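Local coordinates for protein L-hydantoinase (Arthrobacter aurescens, PDB 1GKR) that hydrolyses hydantoins with a substrate-dependent stereoselectivity, using a two-zinc centre in a TIM-barrel amidohydrolase fold and working as a homotetramer, at residues 69-74 with 407-411; 94-99 with 154-158; 125-129 with 158-162; 282-286 with 328-334. All coordinates share one frame; numbering follows the deposited sequence.

Interaction 1 (69-74 with 407-411); sequences KNRYGR and SLHKY
L408 and H409 join two surface loops of the TIM-barrel domain, one leucine set into a turn of backbone and one imidazole bonded to its rim. The turn is 69-74, between strand 51-62 and helix 75-85; its partner comes from the loop between strands 398-399 and 418-428. With CG swung anti to the backbone N (chi1 179°), L408 sends CD2 into the curve of the turn, 3.4 Å from K69 O and 3.7 Å from both Y72 C and G73 N. Its other methyl, CD1, turns to the aliphatic start of R74, 4.2 Å from CG. H409 adds the direct polar link: NE2 donates to R71 O at 2.7 Å, the oxygen lying close to the imidazole plane while the donor stands 36° above the plane of that carbonyl. Next to it a water donates to Y72 O and accepts from H409 N, so both loops are also tied through solvent. Behind the contact, L408 packs on L77 of helix 75-85, and D78 OD1 of that helix takes hydrogen bonds from the backbone N of L408 and of R74, the helix N-cap residue. One carboxylate thus ties both loops to the start of the helix.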
# COMPACT_ATOMS: atom_id res chain seq x y z
N LYS A 69 32.47 21.68 29.03
CA LYS A 69 32.04 20.97 30.21
C LYS A 69 31.41 21.82 31.32
O LYS A 69 30.51 21.35 32.00
CB LYS A 69 33.19 20.12 30.77
CG LYS A 69 34.26 20.86 31.51
CD LYS A 69 35.47 19.95 31.75
CE LYS A 69 36.26 19.75 30.46
NZ LYS A 69 37.40 18.81 30.63
N ASN A 70 31.84 23.06 31.50
CA ASN A 70 31.24 23.85 32.56
C ASN A 70 29.91 24.48 32.18
O ASN A 70 29.28 25.15 33.00
CB ASN A 70 32.20 24.93 33.04
CG ASN A 70 33.39 24.35 33.76
OD1 ASN A 70 33.23 23.61 34.74
ND2 ASN A 70 34.59 24.66 33.27
N ARG A 71 29.46 24.23 30.96
CA ARG A 71 28.22 24.82 30.51
C ARG A 71 27.09 23.81 30.24
O ARG A 71 25.91 24.11 30.47
CB ARG A 71 28.51 25.65 29.26
CG ARG A 71 27.36 26.50 28.75
CD ARG A 71 27.88 27.67 27.89
NE ARG A 71 28.98 28.37 28.55
CZ ARG A 71 30.27 28.12 28.34
NH1 ARG A 71 30.65 27.19 27.46
NH2 ARG A 71 31.19 28.78 29.03
N TYR A 72 27.45 22.61 29.77
CA TYR A 72 26.46 21.59 29.43
C TYR A 72 26.46 20.34 30.31
O TYR A 72 25.42 19.97 30.83
CB TYR A 72 26.65 21.20 27.97
CG TYR A 72 26.48 22.36 27.04
CD1 TYR A 72 25.21 22.81 26.71
CD2 TYR A 72 27.58 23.06 26.55
CE1 TYR A 72 25.03 23.93 25.90
CE2 TYR A 72 27.41 24.18 25.74
CZ TYR A 72 26.13 24.61 25.42
OH TYR A 72 25.94 25.72 24.62
N GLY A 73 27.61 19.69 30.45
CA GLY A 73 27.69 18.49 31.27
C GLY A 73 29.11 17.99 31.48
O GLY A 73 29.99 18.22 30.64
N ARG A 74 29.34 17.32 32.61
CA ARG A 74 30.65 16.76 32.94
C ARG A 74 30.55 15.24 33.02
O ARG A 74 29.61 14.70 33.60
CB ARG A 74 31.13 17.28 34.31
CG ARG A 74 30.92 18.76 34.58
CD ARG A 74 32.04 19.61 33.99
NE ARG A 74 33.33 19.27 34.59
CZ ARG A 74 33.63 19.47 35.86
NH1 ARG A 74 32.73 20.02 36.67
NH2 ARG A 74 34.81 19.11 36.33
N SER A 407 23.78 15.19 37.96
CA SER A 407 24.37 15.82 36.78
C SER A 407 24.73 17.28 37.00
O SER A 407 24.39 17.88 38.03
CB SER A 407 23.41 15.72 35.61
OG SER A 407 22.19 16.37 35.91
N LEU A 408 25.42 17.87 36.02
CA LEU A 408 25.81 19.27 36.11
C LEU A 408 24.58 20.15 36.27
O LEU A 408 24.54 21.00 37.15
CB LEU A 408 26.58 19.71 34.87
CG LEU A 408 26.97 21.19 34.94
CD1 LEU A 408 27.97 21.36 36.07
CD2 LEU A 408 27.55 21.68 33.62
N HIS A 409 23.58 19.96 35.42
CA HIS A 409 22.37 20.75 35.53
C HIS A 409 21.32 20.10 36.42
O HIS A 409 21.26 18.88 36.55
CB HIS A 409 21.80 21.03 34.15
CG HIS A 409 22.62 22.02 33.38
ND1 HIS A 409 22.88 23.29 33.86
CD2 HIS A 409 23.29 21.91 32.21
CE1 HIS A 409 23.68 23.91 33.01
NE2 HIS A 409 23.94 23.10 32.00
N LYS A 410 20.49 20.93 37.04
CA LYS A 410 19.49 20.44 37.97
C LYS A 410 18.05 20.82 37.68
O LYS A 410 17.39 21.41 38.53
CB LYS A 410 19.84 20.92 39.38
CG LYS A 410 20.75 20.01 40.19
CD LYS A 410 22.22 20.17 39.90
CE LYS A 410 23.00 19.29 40.88
NZ LYS A 410 24.46 19.19 40.57
N TYR A 411 17.56 20.50 36.50
CA TYR A 411 16.16 20.79 36.18
C TYR A 411 15.63 19.70 35.26
O TYR A 411 16.41 19.00 34.61
CB TYR A 411 16.03 22.16 35.53
CG TYR A 411 16.79 22.32 34.24
CD1 TYR A 411 16.23 21.93 33.03
CD2 TYR A 411 18.07 22.87 34.24
CE1 TYR A 411 16.92 22.09 31.84
CE2 TYR A 411 18.78 23.03 33.05
CZ TYR A 411 18.20 22.64 31.86
OH TYR A 411 18.88 22.79 30.68
O HOH W 1 24.25 18.42 32.83

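Interaction 2 (94-99 with 154-158); sequences PITFPP and VPGMF
V154 begins this contact between two loops of the TIM barrel, its CG2 meeting I95 CG2 at 3.9 Å. The 94-99 loop follows strand 87-92, and I95 has its side chain about 6 Å from a bound zinc, close to the zinc ligand H62. The 154-158 loop then turns back on itself, F158 N bonding to V154 O. M157 is next: CG lies anti to the backbone N (chi1 -178°), which carries the thioether along the backbone of the other loop. Its CG rests 3.6 Å from T96 O, SD lies beside F97 CB, and CE reaches I95 CG2 at 4.0 Å. The carbonyl of M157 faces the ring of P99. F158 closes the walk, and its ring atom CE1 packs against P94 CG at 3.8 Å. An alanine here would remove that ring and would probably open a gap against P94 and I95, leaving the isoleucine methyl without its aromatic partner near the metal centre. This last pair makes the CH-pi contact: I95 CD1 stands over one face of F158, 3.4 Å from the ring centroid and 17° off the ring normal.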
# COMPACT_ATOMS: atom_id res chain seq x y z
N PRO A 94 28.39 12.94 19.05
CA PRO A 94 29.58 13.75 18.80
C PRO A 94 29.34 15.24 18.73
O PRO A 94 30.14 15.96 18.15
CB PRO A 94 30.05 13.20 17.47
CG PRO A 94 28.75 13.05 16.74
CD PRO A 94 27.75 12.56 17.78
N ILE A 95 28.24 15.71 19.30
CA ILE A 95 27.94 17.14 19.28
C ILE A 95 28.58 17.76 20.50
O ILE A 95 28.06 17.66 21.61
CB ILE A 95 26.43 17.44 19.40
CG1 ILE A 95 25.61 16.55 18.47
CG2 ILE A 95 26.21 18.91 19.11
CD1 ILE A 95 25.56 16.99 17.06
N THR A 96 29.72 18.40 20.30
CA THR A 96 30.43 19.04 21.40
C THR A 96 31.51 19.90 20.77
O THR A 96 31.58 20.01 19.56
CB THR A 96 31.08 17.97 22.35
OG1 THR A 96 31.83 18.64 23.37
CG2 THR A 96 32.02 17.05 21.59
N PHE A 97 32.33 20.55 21.60
CA PHE A 97 33.41 21.33 21.04
C PHE A 97 34.70 21.01 21.75
O PHE A 97 34.78 21.08 22.97
CB PHE A 97 33.18 22.83 21.15
CG PHE A 97 34.16 23.63 20.35
CD1 PHE A 97 33.96 23.83 18.98
CD2 PHE A 97 35.34 24.09 20.93
CE1 PHE A 97 34.93 24.48 18.20
CE2 PHE A 97 36.32 24.74 20.17
CZ PHE A 97 36.11 24.94 18.80
N PRO A 98 35.73 20.62 20.98
CA PRO A 98 35.63 20.50 19.52
C PRO A 98 34.72 19.34 19.10
O PRO A 98 34.53 18.38 19.85
CB PRO A 98 37.08 20.27 19.11
CG PRO A 98 37.62 19.48 20.25
CD PRO A 98 37.06 20.20 21.45
N PRO A 99 34.13 19.42 17.90
CA PRO A 99 33.24 18.40 17.36
C PRO A 99 33.97 17.09 17.20
O PRO A 99 35.11 17.09 16.74
CB PRO A 99 32.84 18.97 16.01
CG PRO A 99 33.01 20.43 16.18
CD PRO A 99 34.29 20.52 16.94
N VAL A 154 23.13 23.58 16.23
CA VAL A 154 24.29 24.33 16.70
C VAL A 154 25.17 24.64 15.50
O VAL A 154 26.26 24.08 15.35
CB VAL A 154 25.12 23.52 17.73
CG1 VAL A 154 24.33 23.35 19.03
CG2 VAL A 154 25.47 22.15 17.15
N PRO A 155 24.70 25.54 14.61
CA PRO A 155 25.45 25.93 13.41
C PRO A 155 26.88 26.36 13.74
O PRO A 155 27.14 26.97 14.79
CB PRO A 155 24.61 27.06 12.84
CG PRO A 155 23.21 26.64 13.20
CD PRO A 155 23.38 26.20 14.64
N GLY A 156 27.81 26.03 12.84
CA GLY A 156 29.22 26.35 13.03
C GLY A 156 29.95 25.20 13.73
O GLY A 156 31.01 24.76 13.29
N MET A 157 29.35 24.74 14.83
CA MET A 157 29.88 23.64 15.63
C MET A 157 29.57 22.29 14.93
O MET A 157 30.48 21.54 14.58
CB MET A 157 29.25 23.70 17.02
CG MET A 157 29.73 22.65 18.00
SD MET A 157 29.43 23.20 19.69
CE MET A 157 27.86 22.39 20.08
N PHE A 158 28.29 22.00 14.72
CA PHE A 158 27.88 20.77 14.04
C PHE A 158 26.89 21.16 12.95
O PHE A 158 25.78 21.61 13.25
CB PHE A 158 27.22 19.81 15.02
CG PHE A 158 27.45 18.36 14.69
CD1 PHE A 158 28.57 17.69 15.17
CD2 PHE A 158 26.57 17.67 13.86
CE1 PHE A 158 28.81 16.36 14.84
CE2 PHE A 158 26.80 16.34 13.53
CZ PHE A 158 27.92 15.68 14.03

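Interaction 3 (125-129 with 158-162); sequences GGGVP and FDAVS
V128 and F158 meet where two loops of the TIM barrel pack together beside the metal centre, the F158 side chain being about 9 Å from a bound zinc. The contact is a CH-pi one: V128 CG1 sits over the middle of the ring, 3.6 Å from its centroid and 14° off the normal. It comes at the face opposite the one met by I95, so the phenyl ring is clamped between two aliphatic methyls. V128 puts CG1 there by holding it anti to its own carbonyl carbon (chi1 -69°). G126 completes the surround at the ring's edge, CA 3.8 Å from F158 CZ; a CB at that position would run into the ring, so the close approach depends on the missing side chain.

The 125-129 loop leaves strand 120-123 and leads to helix 132-140, whereas 158-162 runs into helix 163-176, with S162 at its N-cap. The two loops are therefore the lead-ins to two helices of the barrel, and their touching parts run 55° apart.

Further along, P129 takes over from V128. Its CD packs against V161 CG1 at 3.8 Å and lies 4.0 Å from D159 CB, the proline and aspartate side chains crossing at about a right angle. V161 also covers L166 and I169 of helix 163-176. No direct hydrogen bond crosses the contact, and water does that work instead: one molecule donates to both G127 O, at 2.7 Å, and D159 O, at 2.8 Å. G127 O also accepts from S148 OG. A second water donates to D159 OD1 and, weakly, to P129 O.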
# COMPACT_ATOMS: atom_id res chain seq x y z
N GLY A 125 30.90 8.96 16.09
CA GLY A 125 31.80 9.84 15.39
C GLY A 125 30.79 10.76 14.72
O GLY A 125 29.59 10.46 14.70
N GLY A 126 31.24 11.88 14.17
CA GLY A 126 30.30 12.76 13.52
C GLY A 126 30.45 12.69 12.01
O GLY A 126 31.54 12.50 11.48
N GLY A 127 29.33 12.85 11.32
CA GLY A 127 29.35 12.84 9.87
C GLY A 127 28.84 14.20 9.47
O GLY A 127 27.62 14.43 9.44
N VAL A 128 29.76 15.12 9.20
CA VAL A 128 29.40 16.48 8.79
C VAL A 128 29.94 16.80 7.41
O VAL A 128 30.76 16.05 6.86
CB VAL A 128 29.94 17.49 9.80
CG1 VAL A 128 29.19 17.34 11.13
CG2 VAL A 128 31.43 17.25 10.00
N PRO A 129 29.50 17.91 6.81
CA PRO A 129 30.02 18.19 5.47
C PRO A 129 31.54 18.34 5.44
O PRO A 129 32.13 19.03 6.28
CB PRO A 129 29.28 19.46 5.06
CG PRO A 129 28.94 20.11 6.33
CD PRO A 129 28.60 18.97 7.27
N PHE A 158 28.29 22.00 14.72
CA PHE A 158 27.88 20.77 14.04
C PHE A 158 26.89 21.16 12.95
O PHE A 158 25.78 21.61 13.25
CB PHE A 158 27.22 19.81 15.02
CG PHE A 158 27.45 18.36 14.69
CD1 PHE A 158 28.57 17.69 15.17
CD2 PHE A 158 26.57 17.67 13.86
CE1 PHE A 158 28.81 16.36 14.84
CE2 PHE A 158 26.80 16.34 13.53
CZ PHE A 158 27.92 15.68 14.03
N ASP A 159 27.27 20.99 11.68
CA ASP A 159 26.38 21.39 10.58
C ASP A 159 25.55 20.27 9.98
O ASP A 159 25.90 19.10 10.03
CB ASP A 159 27.16 22.04 9.44
CG ASP A 159 28.24 22.97 9.92
OD1 ASP A 159 29.34 22.48 10.26
OD2 ASP A 159 27.97 24.19 9.96
N ALA A 160 24.44 20.67 9.37
CA ALA A 160 23.57 19.71 8.72
C ALA A 160 24.21 19.37 7.37
O ALA A 160 25.00 20.15 6.83
CB ALA A 160 22.21 20.31 8.52
N VAL A 161 23.87 18.20 6.84
CA VAL A 161 24.40 17.80 5.54
C VAL A 161 23.30 17.91 4.49
O VAL A 161 22.11 17.89 4.81
CB VAL A 161 24.90 16.35 5.56
CG1 VAL A 161 26.17 16.25 6.36
CG2 VAL A 161 23.85 15.44 6.17
N SER A 162 23.68 18.05 3.23
CA SER A 162 22.68 18.11 2.18
C SER A 162 22.38 16.67 1.78
O SER A 162 23.06 15.75 2.24
CB SER A 162 23.21 18.87 0.97
OG SER A 162 24.37 18.25 0.46
O HOH W 2 25.73 16.26 10.05
O HOH W 3 31.30 21.11 8.92

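Interaction 4 (282-286 with 328-334); sequences MKVAP and VWKAGNG
V328 O is gripped from opposite faces of its carbonyl plane, by K283 NZ at 3.0 Å and by A331 N at 3.1 Å. The lysine donor stands 37° above that plane. The same ammonium donates to A331 O at 2.7 Å, tilted 25° from the carbonyl plane, so two backbone oxygens of one turn share a buried charge. K283 reaches them fully stretched, CG anti to the backbone N (chi1 -175°) and the rest of the chain extended; on the way its methylenes pass alongside N333, with OD1 against CG and CE. Y208 of helix 205-211 adds a cation-pi contact to the ammonium. A methionine in its place would lack the charged end, and would probably leave V328 O and A331 O without their lysine donor and the turn less firmly tied.

Both segments lie in loops on the metal-binding side of the TIM barrel, 328-334 beginning with a short 3-10 turn: V284 lies about 4 Å, side chain to side chain, from D312, and A285 equally near H183, both zinc ligands. At this end the backbones themselves meet. G334 N donates to K283 O at 3.0 Å, in the carbonyl plane, and N333 CA offers a CH...O contact to that same oxygen at 3.4 Å. The amide of N333 turns its ND2 toward A285 CB, 3.6 Å away, while K321 NZ bonds to both G332 O and G334 O.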
# COMPACT_ATOMS: atom_id res chain seq x y z
N MET A 282 10.45 21.83 28.25
CA MET A 282 9.87 20.76 27.47
C MET A 282 10.18 21.04 26.00
O MET A 282 9.81 20.27 25.12
CB MET A 282 8.37 20.78 27.69
CG MET A 282 7.58 19.86 26.85
SD MET A 282 5.88 20.43 26.78
CE MET A 282 5.70 20.98 28.38
N LYS A 283 10.87 22.15 25.75
CA LYS A 283 11.21 22.49 24.38
C LYS A 283 12.34 21.60 23.91
O LYS A 283 13.48 21.73 24.36
CB LYS A 283 11.66 23.94 24.27
CG LYS A 283 11.89 24.34 22.84
CD LYS A 283 12.32 25.78 22.72
CE LYS A 283 12.71 26.11 21.31
NZ LYS A 283 13.26 27.48 21.23
N VAL A 284 12.02 20.71 22.99
CA VAL A 284 13.01 19.78 22.48
C VAL A 284 12.79 19.66 20.96
O VAL A 284 11.80 20.17 20.43
CB VAL A 284 12.83 18.44 23.23
CG1 VAL A 284 11.73 17.65 22.62
CG2 VAL A 284 14.14 17.69 23.29
N ALA A 285 13.72 19.04 20.23
CA ALA A 285 13.55 18.92 18.77
C ALA A 285 13.84 17.51 18.33
O ALA A 285 14.93 16.99 18.59
CB ALA A 285 14.46 19.85 18.05
N PRO A 286 12.88 16.87 17.63
CA PRO A 286 11.56 17.37 17.23
C PRO A 286 10.69 17.69 18.43
O PRO A 286 10.89 17.15 19.52
CB PRO A 286 10.96 16.22 16.44
CG PRO A 286 12.12 15.42 16.05
CD PRO A 286 13.03 15.48 17.23
N VAL A 328 9.53 32.13 23.55
CA VAL A 328 9.97 30.77 23.23
C VAL A 328 11.22 30.68 22.35
O VAL A 328 12.09 29.84 22.57
CB VAL A 328 8.82 29.97 22.57
CG1 VAL A 328 8.78 30.22 21.05
CG2 VAL A 328 8.98 28.51 22.87
N TRP A 329 11.31 31.55 21.35
CA TRP A 329 12.44 31.54 20.43
C TRP A 329 13.78 31.84 21.11
O TRP A 329 14.82 31.77 20.46
CB TRP A 329 12.22 32.54 19.30
CG TRP A 329 10.86 32.47 18.70
CD1 TRP A 329 9.85 33.37 18.85
CD2 TRP A 329 10.32 31.39 17.94
NE1 TRP A 329 8.71 32.92 18.23
CE2 TRP A 329 8.97 31.70 17.67
CE3 TRP A 329 10.84 30.18 17.46
CZ2 TRP A 329 8.13 30.85 16.95
CZ3 TRP A 329 10.02 29.33 16.75
CH2 TRP A 329 8.67 29.67 16.49
N LYS A 330 13.77 32.14 22.40
CA LYS A 330 15.03 32.46 23.08
C LYS A 330 15.48 31.39 24.06
O LYS A 330 16.41 31.60 24.84
CB LYS A 330 14.94 33.81 23.78
CG LYS A 330 14.73 34.95 22.81
CD LYS A 330 14.89 36.31 23.48
CE LYS A 330 14.54 37.45 22.50
NZ LYS A 330 14.42 38.82 23.18
N ALA A 331 14.82 30.25 24.01
CA ALA A 331 15.17 29.14 24.87
C ALA A 331 15.78 28.07 23.97
O ALA A 331 15.35 27.90 22.82
CB ALA A 331 13.93 28.61 25.57
N GLY A 332 16.79 27.37 24.47
CA GLY A 332 17.41 26.33 23.66
C GLY A 332 16.72 24.99 23.78
O GLY A 332 15.96 24.75 24.72
N ASN A 333 16.98 24.10 22.84
CA ASN A 333 16.37 22.77 22.86
C ASN A 333 17.13 21.80 23.76
O ASN A 333 18.35 21.88 23.90
CB ASN A 333 16.31 22.17 21.45
CG ASN A 333 15.47 23.00 20.50
OD1 ASN A 333 14.51 23.66 20.92
ND2 ASN A 333 15.81 22.95 19.22
N GLY A 334 16.40 20.87 24.37
CA GLY A 334 17.07 19.89 25.19
C GLY A 334 16.39 19.61 26.50
O GLY A 334 15.61 20.41 27.00

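All four contacts join loops of one TIM-barrel domain, and three of them, interactions 2, 3 and 4, come near the two-zinc centre. Interaction 1 closes the longest span of chain, and the other three are nested inside it; interactions 2 and 3 both close on the loop before helix 163-176, ahead of interaction 4. Interactions 2 and 3 are the neighbours, with centres about 9 Å apart; they share F158, and P94 packs on G125 and G126. Interactions 1 and 4 each lie about 17 Å, centre to centre, from interaction 2 and from each other, without touching. Interactions 2, 3 and 4 thus bring loops from different parts of the sequence to the metal site, while interaction 1 lies further out, at the surface.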